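Local coordinates for protein serine protease inhibitor 1 (Coprinopsis cinerea, PDB 3VWC) that probably inhibits serine endopeptidases, as a beta-trefoil protein of the fungal I66 inhibitor family, at residues T98-P111 and L117-P129. Numbering follows the deposited sequence.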
# COMPACT_ATOMS: atom_id res chain seq x y z
N THR A 98 7.64 -5.17 0.80
CA THR A 98 6.44 -5.64 0.06
C THR A 98 5.25 -5.69 1.02
O THR A 98 5.41 -5.77 2.24
CB THR A 98 6.65 -7.06 -0.53
OG1 THR A 98 7.12 -7.92 0.53
CG2 THR A 98 7.75 -6.99 -1.60
N VAL A 99 4.04 -5.61 0.44
CA VAL A 99 2.80 -5.62 1.22
C VAL A 99 1.90 -6.65 0.57
O VAL A 99 1.42 -6.44 -0.56
CB VAL A 99 2.10 -4.22 1.21
CG1 VAL A 99 0.86 -4.28 2.08
CG2 VAL A 99 3.06 -3.17 1.69
N VAL A 100 1.68 -7.80 1.25
CA VAL A 100 0.97 -8.93 0.66
C VAL A 100 -0.24 -9.31 1.51
O VAL A 100 -0.17 -9.37 2.72
CB VAL A 100 1.89 -10.18 0.50
CG1 VAL A 100 1.12 -11.35 -0.09
CG2 VAL A 100 3.01 -9.82 -0.47
N ASN A 101 -1.41 -9.47 0.88
CA ASN A 101 -2.60 -9.73 1.70
C ASN A 101 -2.44 -11.08 2.42
O ASN A 101 -2.16 -12.09 1.76
CB ASN A 101 -3.87 -9.72 0.82
CG ASN A 101 -5.11 -9.53 1.64
OD1 ASN A 101 -5.57 -8.39 1.87
ND2 ASN A 101 -5.75 -10.64 1.95
N ALA A 102 -2.79 -11.11 3.71
CA ALA A 102 -2.65 -12.33 4.53
C ALA A 102 -3.59 -13.47 4.11
O ALA A 102 -3.25 -14.65 4.27
CB ALA A 102 -2.85 -12.00 5.98
N SER A 103 -4.77 -13.12 3.60
CA SER A 103 -5.75 -14.11 3.20
C SER A 103 -5.78 -14.41 1.70
O SER A 103 -5.84 -15.59 1.30
CB SER A 103 -7.13 -13.77 3.77
OG SER A 103 -7.53 -12.49 3.32
N THR A 104 -5.63 -13.38 0.84
CA THR A 104 -5.73 -13.61 -0.59
C THR A 104 -4.39 -13.94 -1.26
O THR A 104 -4.36 -14.42 -2.38
CB THR A 104 -6.35 -12.42 -1.33
OG1 THR A 104 -5.42 -11.32 -1.30
CG2 THR A 104 -7.66 -11.97 -0.68
N GLU A 105 -3.30 -13.59 -0.58
CA GLU A 105 -1.95 -13.79 -1.05
C GLU A 105 -1.56 -12.92 -2.25
O GLU A 105 -0.54 -13.16 -2.90
CB GLU A 105 -1.63 -15.28 -1.28
CG GLU A 105 -1.93 -16.10 -0.04
CD GLU A 105 -1.57 -17.56 -0.21
OE1 GLU A 105 -1.31 -17.99 -1.36
OE2 GLU A 105 -1.55 -18.26 0.82
N HIS A 106 -2.34 -11.85 -2.47
CA HIS A 106 -2.05 -10.91 -3.55
C HIS A 106 -1.54 -9.64 -2.91
O HIS A 106 -1.98 -9.25 -1.82
CB HIS A 106 -3.33 -10.62 -4.31
CG HIS A 106 -3.84 -11.79 -5.09
ND1 HIS A 106 -4.95 -11.71 -5.91
CD2 HIS A 106 -3.38 -13.05 -5.18
CE1 HIS A 106 -5.16 -12.89 -6.47
NE2 HIS A 106 -4.20 -13.72 -6.06
N GLY A 107 -0.57 -8.97 -3.55
CA GLY A 107 0.13 -7.87 -2.92
C GLY A 107 -0.05 -6.54 -3.67
O GLY A 107 -0.53 -6.53 -4.81
N TRP A 108 0.42 -5.45 -3.06
CA TRP A 108 0.27 -4.13 -3.67
C TRP A 108 1.17 -4.07 -4.91
O TRP A 108 2.39 -4.41 -4.83
CB TRP A 108 0.68 -3.04 -2.71
CG TRP A 108 -0.19 -2.81 -1.49
CD1 TRP A 108 -1.21 -3.61 -1.02
CD2 TRP A 108 -0.05 -1.74 -0.60
NE1 TRP A 108 -1.74 -3.05 0.12
CE2 TRP A 108 -1.02 -1.92 0.42
CE3 TRP A 108 0.85 -0.64 -0.53
CZ2 TRP A 108 -1.12 -1.02 1.50
CZ3 TRP A 108 0.72 0.28 0.55
CH2 TRP A 108 -0.28 0.08 1.54
N VAL A 109 0.64 -3.49 -5.97
CA VAL A 109 1.40 -3.29 -7.21
C VAL A 109 1.06 -1.92 -7.84
O VAL A 109 -0.12 -1.54 -8.01
CB VAL A 109 1.08 -4.39 -8.27
CG1 VAL A 109 1.83 -4.13 -9.58
CG2 VAL A 109 1.46 -5.77 -7.73
N VAL A 110 2.09 -1.11 -8.09
CA VAL A 110 1.91 0.14 -8.87
C VAL A 110 2.51 -0.16 -10.24
O VAL A 110 3.72 -0.42 -10.34
CB VAL A 110 2.66 1.31 -8.19
CG1 VAL A 110 2.69 2.57 -9.14
CG2 VAL A 110 1.97 1.66 -6.92
N PRO A 111 1.69 -0.19 -11.31
CA PRO A 111 2.28 -0.49 -12.63
C PRO A 111 3.37 0.51 -13.02
O PRO A 111 3.33 1.70 -12.66
CB PRO A 111 1.10 -0.35 -13.60
CG PRO A 111 -0.15 -0.50 -12.76
CD PRO A 111 0.21 0.03 -11.39
N LEU A 117 -2.63 9.89 -9.81
CA LEU A 117 -4.03 9.56 -9.44
C LEU A 117 -4.47 8.13 -9.79
O LEU A 117 -5.57 7.70 -9.44
CB LEU A 117 -5.07 10.62 -9.93
CG LEU A 117 -4.85 12.02 -9.36
CD1 LEU A 117 -5.80 13.05 -10.03
CD2 LEU A 117 -5.05 12.04 -7.86
N GLN A 118 -3.60 7.36 -10.44
CA GLN A 118 -3.99 6.01 -10.84
C GLN A 118 -4.06 5.13 -9.59
O GLN A 118 -3.21 5.27 -8.69
CB GLN A 118 -2.98 5.45 -11.84
CG GLN A 118 -3.45 4.12 -12.43
CD GLN A 118 -2.61 3.66 -13.59
OE1 GLN A 118 -2.09 4.49 -14.37
NE2 GLN A 118 -2.52 2.36 -13.78
N GLN A 119 -5.02 4.18 -9.59
CA GLN A 119 -5.26 3.31 -8.40
C GLN A 119 -4.19 2.23 -8.23
O GLN A 119 -3.76 1.60 -9.21
CB GLN A 119 -6.63 2.67 -8.49
CG GLN A 119 -7.01 1.96 -7.19
CD GLN A 119 -8.45 1.51 -7.13
OE1 GLN A 119 -8.94 1.12 -6.06
NE2 GLN A 119 -9.14 1.60 -8.24
N VAL A 120 -3.78 2.00 -6.99
CA VAL A 120 -2.90 0.89 -6.66
C VAL A 120 -3.63 -0.43 -6.88
O VAL A 120 -4.83 -0.56 -6.62
CB VAL A 120 -2.43 1.05 -5.21
CG1 VAL A 120 -1.57 -0.15 -4.77
CG2 VAL A 120 -1.62 2.34 -5.05
N GLU A 121 -2.91 -1.40 -7.45
CA GLU A 121 -3.45 -2.70 -7.78
C GLU A 121 -3.11 -3.70 -6.67
O GLU A 121 -2.21 -3.46 -5.90
CB GLU A 121 -2.95 -3.19 -9.14
CG GLU A 121 -3.37 -2.15 -10.19
CD GLU A 121 -3.05 -2.52 -11.63
OE1 GLU A 121 -2.37 -3.54 -11.87
OE2 GLU A 121 -3.46 -1.74 -12.52
N VAL A 122 -3.85 -4.80 -6.62
CA VAL A 122 -3.53 -5.92 -5.74
C VAL A 122 -3.54 -7.20 -6.52
O VAL A 122 -4.56 -7.62 -7.04
CB VAL A 122 -4.51 -6.00 -4.56
CG1 VAL A 122 -4.09 -7.09 -3.59
CG2 VAL A 122 -4.64 -4.65 -3.83
N ARG A 123 -2.36 -7.82 -6.65
CA ARG A 123 -2.15 -8.94 -7.61
C ARG A 123 -1.16 -9.93 -7.01
O ARG A 123 -0.31 -9.53 -6.22
CB ARG A 123 -1.42 -8.42 -8.88
CG ARG A 123 -2.07 -7.33 -9.69
CD ARG A 123 -1.32 -7.29 -11.03
NE ARG A 123 -1.14 -5.95 -11.57
CZ ARG A 123 -0.18 -5.63 -12.45
NH1 ARG A 123 0.67 -6.55 -12.88
NH2 ARG A 123 -0.09 -4.40 -12.93
N PRO A 124 -1.12 -11.17 -7.53
CA PRO A 124 0.00 -12.02 -7.10
C PRO A 124 1.34 -11.34 -7.38
O PRO A 124 1.55 -10.87 -8.50
CB PRO A 124 -0.12 -13.27 -8.00
CG PRO A 124 -1.48 -13.23 -8.56
CD PRO A 124 -2.00 -11.82 -8.52
N LEU A 125 2.27 -11.37 -6.43
CA LEU A 125 3.58 -10.76 -6.69
C LEU A 125 4.47 -11.69 -7.47
O LEU A 125 4.45 -12.93 -7.26
CB LEU A 125 4.28 -10.39 -5.40
CG LEU A 125 3.57 -9.34 -4.52
CD1 LEU A 125 4.55 -8.83 -3.48
CD2 LEU A 125 3.05 -8.16 -5.42
N ILE A 126 5.29 -11.08 -8.31
CA ILE A 126 6.34 -11.83 -9.02
C ILE A 126 7.71 -11.34 -8.57
O ILE A 126 7.85 -10.23 -8.04
CB ILE A 126 6.22 -11.73 -10.54
CG1 ILE A 126 6.38 -10.29 -11.04
CG2 ILE A 126 4.84 -12.34 -10.99
CD1 ILE A 126 6.37 -10.19 -12.59
N ALA A 127 8.74 -12.18 -8.78
CA ALA A 127 10.08 -11.79 -8.39
C ALA A 127 11.04 -12.65 -9.19
O ALA A 127 10.66 -13.72 -9.68
CB ALA A 127 10.29 -12.00 -6.89
N ALA A 128 12.22 -12.09 -9.46
CA ALA A 128 13.31 -12.88 -10.09
C ALA A 128 13.62 -14.04 -9.16
O ALA A 128 13.67 -13.90 -7.91
CB ALA A 128 14.57 -12.02 -10.26
N PRO A 129 13.98 -15.19 -9.75
CA PRO A 129 14.34 -16.39 -9.01
C PRO A 129 15.79 -16.34 -8.54
O PRO A 129 16.57 -17.22 -8.89
CB PRO A 129 14.14 -17.51 -10.07
CG PRO A 129 14.35 -16.83 -11.37
CD PRO A 129 13.80 -15.42 -11.19
O HOH W 1 1.68 -12.15 -3.72
O HOH W 2 -6.33 -9.37 -5.84
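Gly-107 and Arg-123 pair through both backbone bonds, Gly-107 N to Arg-123 O (2.7 Å) and Arg-123 N to Gly-107 O; Val-109 and Glu-121 form the next hydrogen-bonded antiparallel pair. Between them, at the non-hydrogen-bonded pair Trp-108/Val-122, the CA of Val-122 lies 3.2 Å from Gly-107 O in a CA-H...O contact. Arg-123 shares its face of the ladder with Val-109 and Glu-121. Its CB passes CG2 of Val-109, the chain bends at chi3 (-143°), and NE and CZ then run over CG1 of the same valine, which sits against the centre of one guanidinium face, 3.8 Å from CZ. At the tip NH2 also meets CG of Pro-111 at the guanidinium edge. Both NE and NH2 grip Glu-121 OE1, the salt-bridging NH2 at 2.7 Å, and this side-on hold on one oxygen keeps the guanidinium flat over Val-109. Glu-121 OE2 instead rests against Pro-111 CG.

Leu-125 packs on the second methyl of Val-109, its CD2 3.7 Å from CG2, while its CD1 reaches Val-100 CG2 on the preceding strand. At the ladder end away from the connecting loop, Pro-124 lies flat on the imidazole of His-106: its CD stands 3.7 Å from the ring centroid, only 4° off the normal, a CH-pi contact. A water in the ring plane links His-106 ND1 to Val-122 O. Trp-108 and Val-122 project from the ladder face opposite Val-109 and Arg-123; the indole meets Trp-46, Trp-84 and Phe-141 in the interior. The ladder is thus a two-stranded antiparallel beta hairpin, 107-109 with 121-123, built into a beta-trefoil.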